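PDB 5IYS: phytoene synthase from Enterococcus hirae, which probably condenses two prenyl diphosphates head to head in a magnesium-dependent reaction, as squalene and phytoene synthases do. Local coordinates for residues L161-R172 with A245-V256. Sequence-based numbering, arbitrary orientation.
Sequences LGEAMQLTNILR and AAFIYREQLNIV. With MG (magnesium ion), chain D; FPS (S-[(2E,6E)-3,7,11-trimethyldodeca-2,6,10-trienyl] trihydrogen thiodiphosphate), chain G; FPS (S-[(2E,6E)-3,7,11-trimethyldodeca-2,6,10-trienyl] trihydrogen thiodiphosphate), chain H.
Y249 of helix 236-258 packs against helix 155-172 as a knob among M165, T168, N169 and R172, an example of one side chain serving both packing and ligand binding. Segments 161-172 and 245-256 run in roughly the same direction, 31° apart, their axes approaching to 9.1 Å. At the ring edge, Y249 CE2 lies 3.1 Å from M165 O, while M165 SD sits obliquely to the ring in a Met-aromatic contact. Extended beyond CG (chi2 176°), the M165 chain carries CE on to the backbone of A245 and A246. T168 lies alongside, its CG2 touching Y249 O, while its OG1 hydrogen-bonds to A164 O.

Y249 OH accepts a nearly straight bond from N169 ND2 (3.0 Å, 169°), in the plane of the N169 amide, and donates to O2B of the chain G inhibitor (2.8 Å). R172 NH1 donates to that O2B of the chain G inhibitor (2.7 Å) and to Q252 OE1 (2.9 Å), whose amide, steeply turned from the guanidinium, helps to position the arginine; Q252 NE2, bonded to Y249 O, lies over one ring face. N169 OD1 binds a magnesium ion (2.1 Å) that the second inhibitor also binds, so N169 links both diphosphate sites of the all-helical isoprenoid synthase fold, here of the head-to-head squalene/phytoene synthase family.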
ATOM      1  N   LEU A 161      -9.165  -0.695  -2.667  1.00 11.72           N
ATOM      2  CA  LEU A 161      -8.270  -1.722  -2.112  1.00 13.13           C
ATOM      3  C   LEU A 161      -7.065  -1.026  -1.447  1.00 13.78           C
ATOM      4  O   LEU A 161      -6.558  -1.441  -0.398  1.00 14.91           O
ATOM      5  CB  LEU A 161      -7.735  -2.655  -3.214  1.00 13.84           C
ATOM      6  CG  LEU A 161      -6.747  -3.744  -2.751  1.00 14.75           C
ATOM      7  CD1 LEU A 161      -7.199  -4.502  -1.508  1.00 16.80           C
ATOM      8  CD2 LEU A 161      -6.446  -4.721  -3.888  1.00 22.30           C
ATOM      9  N   GLY A 162      -6.569   0.020  -2.090  1.00 15.60           N
ATOM     10  CA  GLY A 162      -5.460   0.804  -1.506  1.00 16.99           C
ATOM     11  C   GLY A 162      -5.872   1.454  -0.192  1.00 16.88           C
ATOM     12  O   GLY A 162      -5.143   1.430   0.799  1.00 15.96           O
ATOM     13  N   GLU A 163      -7.076   2.010  -0.161  1.00 16.01           N
ATOM     14  CA  GLU A 163      -7.629   2.487   1.089  1.00 13.49           C
ATOM     15  C   GLU A 163      -7.792   1.415   2.175  1.00 15.04           C
ATOM     16  O   GLU A 163      -7.472   1.658   3.340  1.00 16.46           O
ATOM     17  CB  GLU A 163      -8.968   3.232   0.866  1.00 16.01           C
ATOM     18  CG  GLU A 163      -9.399   4.043   2.083  1.00 16.89           C
ATOM     19  CD  GLU A 163     -10.828   4.601   1.924  1.00 29.94           C
ATOM     20  OE1 GLU A 163     -11.334   4.663   0.784  1.00 37.47           O
ATOM     21  OE2 GLU A 163     -11.472   4.923   2.941  1.00 33.24           O
ATOM     22  N   ALA A 164      -8.331   0.254   1.820  1.00 13.92           N
ATOM     23  CA  ALA A 164      -8.483  -0.822   2.801  1.00 16.60           C
ATOM     24  C   ALA A 164      -7.109  -1.165   3.400  1.00 17.50           C
ATOM     25  O   ALA A 164      -6.990  -1.490   4.587  1.00 16.10           O
ATOM     26  CB  ALA A 164      -9.106  -2.082   2.116  1.00 14.79           C
ATOM     27  N   MET A 165      -6.110  -1.293   2.535  1.00 15.39           N
ATOM     28  CA  MET A 165      -4.770  -1.633   3.014  1.00 15.86           C
ATOM     29  C   MET A 165      -4.163  -0.562   3.923  1.00 16.47           C
ATOM     30  O   MET A 165      -3.485  -0.875   4.920  1.00 16.60           O
ATOM     31  CB  MET A 165      -3.865  -1.912   1.809  1.00 14.81           C
ATOM     32  CG  MET A 165      -4.089  -3.302   1.208  1.00 15.20           C
ATOM     33  SD  MET A 165      -3.056  -3.500  -0.294  1.00 24.03           S
ATOM     34  CE  MET A 165      -3.496  -5.186  -0.691  1.00 23.50           C
ATOM     35  N   GLN A 166      -4.349   0.700   3.561  1.00 15.83           N
ATOM     36  CA  GLN A 166      -3.775   1.788   4.353  1.00 18.60           C
ATOM     37  C   GLN A 166      -4.474   1.804   5.726  1.00 19.30           C
ATOM     38  O   GLN A 166      -3.807   2.023   6.727  1.00 15.72           O
ATOM     39  CB  GLN A 166      -3.962   3.135   3.643  1.00 19.36           C
ATOM     40  CG  GLN A 166      -3.431   4.339   4.396  1.00 23.27           C
ATOM     41  CD  GLN A 166      -1.971   4.178   4.778  1.00 33.59           C
ATOM     42  OE1 GLN A 166      -1.623   4.244   5.955  1.00 40.42           O
ATOM     43  NE2 GLN A 166      -1.146   3.810   3.811  1.00 31.45           N
ATOM     44  N   LEU A 167      -5.796   1.635   5.761  1.00 15.19           N
ATOM     45  CA  LEU A 167      -6.524   1.534   7.044  1.00 15.86           C
ATOM     46  C   LEU A 167      -6.006   0.378   7.895  1.00 17.47           C
ATOM     47  O   LEU A 167      -5.914   0.475   9.117  1.00 17.45           O
ATOM     48  CB  LEU A 167      -8.020   1.302   6.793  1.00 16.90           C
ATOM     49  CG  LEU A 167      -8.827   2.510   6.319  1.00 19.64           C
ATOM     50  CD1 LEU A 167     -10.302   2.169   6.224  1.00 21.16           C
ATOM     51  CD2 LEU A 167      -8.592   3.698   7.252  1.00 21.86           C
ATOM     52  N   THR A 168      -5.759  -0.759   7.250  1.00 14.30           N
ATOM     53  CA  THR A 168      -5.169  -1.910   7.942  1.00 16.78           C
ATOM     54  C   THR A 168      -3.799  -1.552   8.529  1.00 17.68           C
ATOM     55  O   THR A 168      -3.491  -1.869   9.686  1.00 20.54           O
ATOM     56  CB  THR A 168      -5.006  -3.083   6.947  1.00 15.92           C
ATOM     57  OG1 THR A 168      -6.288  -3.410   6.371  1.00 16.63           O
ATOM     58  CG2 THR A 168      -4.412  -4.312   7.636  1.00 17.64           C
ATOM     59  N   ASN A 169      -2.976  -0.871   7.742  1.00 18.01           N
ATOM     60  CA  ASN A 169      -1.662  -0.425   8.230  1.00 18.71           C
ATOM     61  C   ASN A 169      -1.763   0.490   9.458  1.00 21.38           C
ATOM     62  O   ASN A 169      -1.020   0.339  10.453  1.00 16.51           O
ATOM     63  CB  ASN A 169      -0.891   0.233   7.079  1.00 18.69           C
ATOM     64  CG  ASN A 169       0.528   0.622   7.471  1.00 23.72           C
ATOM     65  OD1 ASN A 169       0.713   1.602   8.176  1.00 22.82           O
ATOM     66  ND2 ASN A 169       1.528  -0.128   6.999  1.00 27.99           N
ATOM     67  N   ILE A 170      -2.752   1.377   9.410  1.00 17.17           N
ATOM     68  CA  ILE A 170      -3.038   2.303  10.501  1.00 19.16           C
ATOM     69  C   ILE A 170      -3.423   1.543  11.786  1.00 19.27           C
ATOM     70  O   ILE A 170      -2.890   1.791  12.888  1.00 21.05           O
ATOM     71  CB  ILE A 170      -4.170   3.274  10.076  1.00 17.95           C
ATOM     72  CG1 ILE A 170      -3.635   4.364   9.130  1.00 13.06           C
ATOM     73  CG2 ILE A 170      -4.777   3.950  11.277  1.00 19.65           C
ATOM     74  CD1 ILE A 170      -4.726   5.183   8.396  1.00 16.32           C
ATOM     75  N   LEU A 171      -4.310   0.571  11.617  1.00 18.59           N
ATOM     76  CA  LEU A 171      -4.872  -0.202  12.725  1.00 19.28           C
ATOM     77  C   LEU A 171      -3.828  -1.136  13.304  1.00 21.69           C
ATOM     78  O   LEU A 171      -3.836  -1.468  14.496  1.00 23.78           O
ATOM     79  CB  LEU A 171      -6.086  -0.998  12.229  1.00 19.20           C
ATOM     80  CG  LEU A 171      -7.335  -0.134  12.006  1.00 19.19           C
ATOM     81  CD1 LEU A 171      -8.345  -0.894  11.186  1.00 20.57           C
ATOM     82  CD2 LEU A 171      -7.977   0.286  13.375  1.00 21.03           C
ATOM     83  N   ARG A 172      -2.893  -1.545  12.461  1.00 20.06           N
ATOM     84  CA  ARG A 172      -1.824  -2.431  12.915  1.00 21.56           C
ATOM     85  C   ARG A 172      -0.842  -1.664  13.801  1.00 21.18           C
ATOM     86  O   ARG A 172      -0.230  -2.245  14.705  1.00 25.47           O
ATOM     87  CB  ARG A 172      -1.130  -3.057  11.693  1.00 24.18           C
ATOM     88  CG  ARG A 172      -0.014  -4.061  12.004  1.00 19.12           C
ATOM     89  CD  ARG A 172       0.748  -4.382  10.710  1.00 19.70           C
ATOM     90  NE  ARG A 172       1.550  -3.220  10.318  1.00 23.30           N
ATOM     91  CZ  ARG A 172       2.259  -3.129   9.198  1.00 28.12           C
ATOM     92  NH1 ARG A 172       2.149  -4.075   8.278  1.00 18.55           N
ATOM     93  NH2 ARG A 172       3.053  -2.083   9.005  1.00 32.31           N
ATOM     94  N   ALA A 245      -2.180 -10.568  -2.506  1.00 15.70           N
ATOM     95  CA  ALA A 245      -1.742  -9.368  -1.799  1.00 14.50           C
ATOM     96  C   ALA A 245      -2.847  -8.873  -0.860  1.00 15.57           C
ATOM     97  O   ALA A 245      -2.584  -8.521   0.300  1.00 15.75           O
ATOM     98  CB  ALA A 245      -1.309  -8.269  -2.767  1.00 14.04           C
ATOM     99  N   ALA A 246      -4.082  -8.828  -1.362  1.00 14.09           N
ATOM    100  CA  ALA A 246      -5.200  -8.374  -0.568  1.00 16.58           C
ATOM    101  C   ALA A 246      -5.408  -9.274   0.672  1.00 16.45           C
ATOM    102  O   ALA A 246      -5.657  -8.753   1.755  1.00 14.81           O
ATOM    103  CB  ALA A 246      -6.491  -8.300  -1.454  1.00 16.22           C
ATOM    104  N   PHE A 247      -5.503 -10.598   0.472  1.00 13.62           N
ATOM    105  CA  PHE A 247      -5.825 -11.509   1.578  1.00 16.71           C
ATOM    106  C   PHE A 247      -4.706 -11.520   2.617  1.00 16.96           C
ATOM    107  O   PHE A 247      -4.956 -11.463   3.834  1.00 17.12           O
ATOM    108  CB  PHE A 247      -6.013 -12.939   1.067  1.00 15.95           C
ATOM    109  CG  PHE A 247      -7.415 -13.255   0.591  1.00 18.49           C
ATOM    110  CD1 PHE A 247      -7.987 -12.552  -0.452  1.00 19.51           C
ATOM    111  CD2 PHE A 247      -8.040 -14.427   1.024  1.00 23.80           C
ATOM    112  CE1 PHE A 247      -9.253 -12.919  -0.974  1.00 19.79           C
ATOM    113  CE2 PHE A 247      -9.266 -14.822   0.502  1.00 28.17           C
ATOM    114  CZ  PHE A 247      -9.884 -14.051  -0.487  1.00 23.73           C
ATOM    115  N   ILE A 248      -3.466 -11.524   2.143  1.00 14.93           N
ATOM    116  CA  ILE A 248      -2.351 -11.457   3.097  1.00 16.10           C
ATOM    117  C   ILE A 248      -2.386 -10.164   3.915  1.00 15.81           C
ATOM    118  O   ILE A 248      -2.170 -10.197   5.130  1.00 16.42           O
ATOM    119  CB  ILE A 248      -0.995 -11.717   2.409  1.00 16.09           C
ATOM    120  CG1 ILE A 248      -0.954 -13.190   1.997  1.00 16.10           C
ATOM    121  CG2 ILE A 248       0.213 -11.386   3.297  1.00 15.87           C
ATOM    122  CD1 ILE A 248      -0.017 -13.480   0.824  1.00 17.52           C
ATOM    123  N   TYR A 249      -2.586  -9.018   3.259  1.00 15.80           N
ATOM    124  CA  TYR A 249      -2.586  -7.770   4.009  1.00 17.11           C
ATOM    125  C   TYR A 249      -3.765  -7.721   4.999  1.00 15.17           C
ATOM    126  O   TYR A 249      -3.575  -7.352   6.158  1.00 15.84           O
ATOM    127  CB  TYR A 249      -2.547  -6.547   3.085  1.00 12.57           C
ATOM    128  CG  TYR A 249      -1.711  -5.451   3.684  1.00 18.66           C
ATOM    129  CD1 TYR A 249      -0.327  -5.557   3.719  1.00 19.92           C
ATOM    130  CD2 TYR A 249      -2.313  -4.375   4.320  1.00 18.81           C
ATOM    131  CE1 TYR A 249       0.447  -4.554   4.253  1.00 21.15           C
ATOM    132  CE2 TYR A 249      -1.552  -3.351   4.876  1.00 19.45           C
ATOM    133  CZ  TYR A 249      -0.179  -3.466   4.852  1.00 22.11           C
ATOM    134  OH  TYR A 249       0.584  -2.493   5.424  1.00 22.33           O
ATOM    135  N   ARG A 250      -4.936  -8.182   4.565  1.00 16.90           N
ATOM    136  CA  ARG A 250      -6.161  -8.119   5.374  1.00 18.34           C
ATOM    137  C   ARG A 250      -6.048  -8.966   6.636  1.00 20.10           C
ATOM    138  O   ARG A 250      -6.675  -8.681   7.661  1.00 16.69           O
ATOM    139  CB  ARG A 250      -7.365  -8.648   4.577  1.00 17.73           C
ATOM    140  CG  ARG A 250      -8.656  -8.648   5.392  1.00 20.86           C
ATOM    141  CD  ARG A 250      -9.857  -8.977   4.495  1.00 21.80           C
ATOM    142  NE  ARG A 250      -9.704 -10.337   3.981  1.00 22.74           N
ATOM    143  CZ  ARG A 250     -10.577 -10.928   3.174  1.00 28.27           C
ATOM    144  NH1 ARG A 250     -11.649 -10.253   2.770  1.00 23.35           N
ATOM    145  NH2 ARG A 250     -10.337 -12.154   2.711  1.00 21.06           N
ATOM    146  N   GLU A 251      -5.373 -10.100   6.486  1.00 18.60           N
ATOM    147  CA  GLU A 251      -5.100 -11.009   7.605  1.00 20.78           C
ATOM    148  C   GLU A 251      -4.483 -10.352   8.827  1.00 20.85           C
ATOM    149  O   GLU A 251      -4.737 -10.773   9.964  1.00 20.27           O
ATOM    150  CB  GLU A 251      -4.214 -12.174   7.113  1.00 20.19           C
ATOM    151  CG  GLU A 251      -3.816 -13.142   8.230  1.00 23.31           C
ATOM    152  CD  GLU A 251      -4.944 -14.062   8.668  1.00 33.24           C
ATOM    153  OE1 GLU A 251      -6.018 -14.072   8.027  1.00 27.61           O
ATOM    154  OE2 GLU A 251      -4.770 -14.746   9.705  1.00 31.96           O
ATOM    155  N   GLN A 252      -3.762  -9.251   8.636  1.00 21.14           N
ATOM    156  CA  GLN A 252      -3.223  -8.552   9.797  1.00 21.44           C
ATOM    157  C   GLN A 252      -4.261  -7.997  10.762  1.00 22.44           C
ATOM    158  O   GLN A 252      -3.954  -7.789  11.942  1.00 23.13           O
ATOM    159  CB  GLN A 252      -2.252  -7.443   9.393  1.00 21.45           C
ATOM    160  CG  GLN A 252      -1.160  -7.984   8.469  1.00 21.07           C
ATOM    161  CD  GLN A 252      -0.293  -6.882   7.925  1.00 28.71           C
ATOM    162  OE1 GLN A 252       0.806  -6.638   8.428  1.00 24.39           O
ATOM    163  NE2 GLN A 252      -0.856  -6.098   7.016  1.00 21.51           N
ATOM    164  N   LEU A 253      -5.472  -7.729  10.271  1.00 21.91           N
ATOM    165  CA  LEU A 253      -6.555  -7.365  11.185  1.00 21.98           C
ATOM    166  C   LEU A 253      -6.824  -8.500  12.179  1.00 24.76           C
ATOM    167  O   LEU A 253      -7.038  -8.252  13.366  1.00 24.89           O
ATOM    168  CB  LEU A 253      -7.839  -7.006  10.422  1.00 20.14           C
ATOM    169  CG  LEU A 253      -7.718  -5.805   9.456  1.00 17.30           C
ATOM    170  CD1 LEU A 253      -9.018  -5.716   8.678  1.00 23.11           C
ATOM    171  CD2 LEU A 253      -7.477  -4.510  10.208  1.00 20.13           C
ATOM    172  N   ASN A 254      -6.903  -9.728  11.689  1.00 24.90           N
ATOM    173  CA  ASN A 254      -7.170 -10.873  12.573  1.00 28.36           C
ATOM    174  C   ASN A 254      -6.070 -11.156  13.576  1.00 28.78           C
ATOM    175  O   ASN A 254      -6.339 -11.552  14.709  1.00 30.45           O
ATOM    176  CB  ASN A 254      -7.488 -12.123  11.763  1.00 26.92           C
ATOM    177  CG  ASN A 254      -8.929 -12.151  11.310  1.00 34.21           C
ATOM    178  OD1 ASN A 254      -9.760 -11.383  11.793  1.00 35.88           O
ATOM    179  ND2 ASN A 254      -9.223 -12.989  10.332  1.00 40.18           N
ATOM    180  N   ILE A 255      -4.839 -10.854  13.190  1.00 30.73           N
ATOM    181  CA  ILE A 255      -3.687 -10.951  14.075  1.00 31.66           C
ATOM    182  C   ILE A 255      -3.877 -10.046  15.291  1.00 32.54           C
ATOM    183  O   ILE A 255      -3.624 -10.467  16.424  1.00 31.89           O
ATOM    184  CB  ILE A 255      -2.400 -10.523  13.323  1.00 32.92           C
ATOM    185  CG1 ILE A 255      -1.812 -11.701  12.541  1.00 39.28           C
ATOM    186  CG2 ILE A 255      -1.347  -9.964  14.267  1.00 34.76           C
ATOM    187  CD1 ILE A 255      -2.802 -12.813  12.266  1.00 47.98           C
ATOM    188  N   VAL A 256      -4.216  -8.778  15.055  1.00 28.19           N
ATOM    189  CA  VAL A 256      -4.382  -7.817  16.146  1.00 28.71           C
ATOM    190  C   VAL A 256      -5.527  -8.260  17.052  1.00 27.33           C
ATOM    191  O   VAL A 256      -5.437  -8.176  18.275  1.00 29.56           O
ATOM    192  CB  VAL A 256      -4.636  -6.379  15.642  1.00 29.26           C
ATOM    193  CG1 VAL A 256      -4.870  -5.422  16.799  1.00 31.01           C
ATOM    194  CG2 VAL A 256      -3.486  -5.900  14.779  1.00 30.01           C
TER
HETATM  195 MG    MG D 503       1.734   3.299   8.984  1.00 46.23          MG
HETATM  196  C1  FPS G 506       2.246  -1.331   2.750  1.00 41.38           C
HETATM  197  S1  FPS G 506       3.832  -1.162   2.022  1.00 41.48           S
HETATM  198  C2  FPS G 506       1.322  -0.917   1.619  1.00 37.31           C
HETATM  199  C3  FPS G 506       0.168  -0.248   1.786  1.00 38.26           C
HETATM  200  C4  FPS G 506      -0.316   0.120   3.157  1.00 34.47           C
HETATM  201  C5  FPS G 506      -0.700   0.128   0.600  1.00 33.77           C
HETATM  202  C6  FPS G 506      -0.150  -0.289  -0.763  1.00 33.25           C
HETATM  203  C7  FPS G 506      -1.271  -0.206  -1.780  1.00 23.11           C
HETATM  204  C8  FPS G 506      -1.392  -1.088  -2.788  1.00 23.82           C
HETATM  205  C10 FPS G 506      -2.478  -0.828  -3.809  1.00 18.71           C
HETATM  206  C9  FPS G 506      -0.461  -2.261  -2.976  1.00 24.60           C
HETATM  207  C11 FPS G 506      -3.378  -2.063  -3.910  1.00 20.62           C
HETATM  208  C12 FPS G 506      -4.372  -1.916  -5.051  1.00 17.93           C
HETATM  209  C13 FPS G 506      -4.179  -2.387  -6.304  1.00 20.11           C
HETATM  210  C14 FPS G 506      -5.254  -2.209  -7.345  1.00 20.31           C
HETATM  211  C15 FPS G 506      -2.924  -3.122  -6.698  1.00 23.53           C
HETATM  212  PA  FPS G 506       5.258  -2.250   3.044  1.00 39.78           P
HETATM  213  O1A FPS G 506       6.367  -2.635   2.168  1.00 38.97           O
HETATM  214  O2A FPS G 506       5.842  -1.122   4.047  1.00 46.92           O
HETATM  215  O3A FPS G 506       4.702  -3.419   3.977  1.00 46.79           O
HETATM  216  PB  FPS G 506       4.278  -2.982   5.484  1.00 43.56           P
HETATM  217  O1B FPS G 506       5.411  -3.220   6.443  1.00 45.94           O
HETATM  218  O2B FPS G 506       3.024  -3.787   5.732  1.00 39.85           O
HETATM  219  O3B FPS G 506       3.926  -1.517   5.616  1.00 50.92           O
HETATM  220  C1  FPS H 507       3.490   2.021   3.893  1.00 43.94           C
HETATM  221  S1  FPS H 507       2.349   2.747   5.029  1.00 52.16           S
HETATM  222  C2  FPS H 507       3.904   3.053   2.872  1.00 39.65           C
HETATM  223  C3  FPS H 507       3.108   3.542   1.905  1.00 38.60           C
HETATM  224  C4  FPS H 507       1.649   3.194   1.774  1.00 33.82           C
HETATM  225  C5  FPS H 507       3.711   4.533   0.936  1.00 33.54           C
HETATM  226  C6  FPS H 507       4.635   3.847  -0.070  1.00 22.93           C
HETATM  227  C7  FPS H 507       3.973   2.614  -0.661  1.00 22.36           C
HETATM  228  C8  FPS H 507       4.628   1.447  -0.751  1.00 26.60           C
HETATM  229  C10 FPS H 507       3.859   0.268  -1.298  1.00 23.92           C
HETATM  230  C9  FPS H 507       6.036   1.298  -0.238  1.00 25.91           C
HETATM  231  C11 FPS H 507       4.008   0.100  -2.793  1.00 23.61           C
HETATM  232  C12 FPS H 507       3.534  -1.328  -3.024  1.00 17.85           C
HETATM  233  C13 FPS H 507       3.446  -1.910  -4.235  1.00 19.83           C
HETATM  234  C14 FPS H 507       3.817  -1.217  -5.511  1.00 19.47           C
HETATM  235  C15 FPS H 507       2.940  -3.316  -4.307  1.00 17.53           C
HETATM  236  PA  FPS H 507       3.660   3.339   6.478  1.00 46.32           P
HETATM  237  O1A FPS H 507       4.621   4.312   5.904  1.00 45.10           O
HETATM  238  O2A FPS H 507       2.828   4.049   7.658  1.00 40.73           O
HETATM  239  O3A FPS H 507       4.241   1.996   7.176  1.00 47.53           O
HETATM  240  PB  FPS H 507       5.716   1.398   7.095  1.00 53.74           P
HETATM  241  O1B FPS H 507       6.236   1.460   8.507  1.00 55.27           O
HETATM  242  O2B FPS H 507       6.644   2.175   6.188  1.00 53.73           O
HETATM  243  O3B FPS H 507       5.576  -0.019   6.581  1.00 49.12           O
HETATM  244  O   HOH W   1       0.621   4.858   8.505  1.00 33.82           O
HETATM  245  O   HOH W   2       0.534   3.192  10.334  1.00 31.81           O
HETATM  246  O   HOH W   3       2.648   1.975   9.429  1.00 31.32           O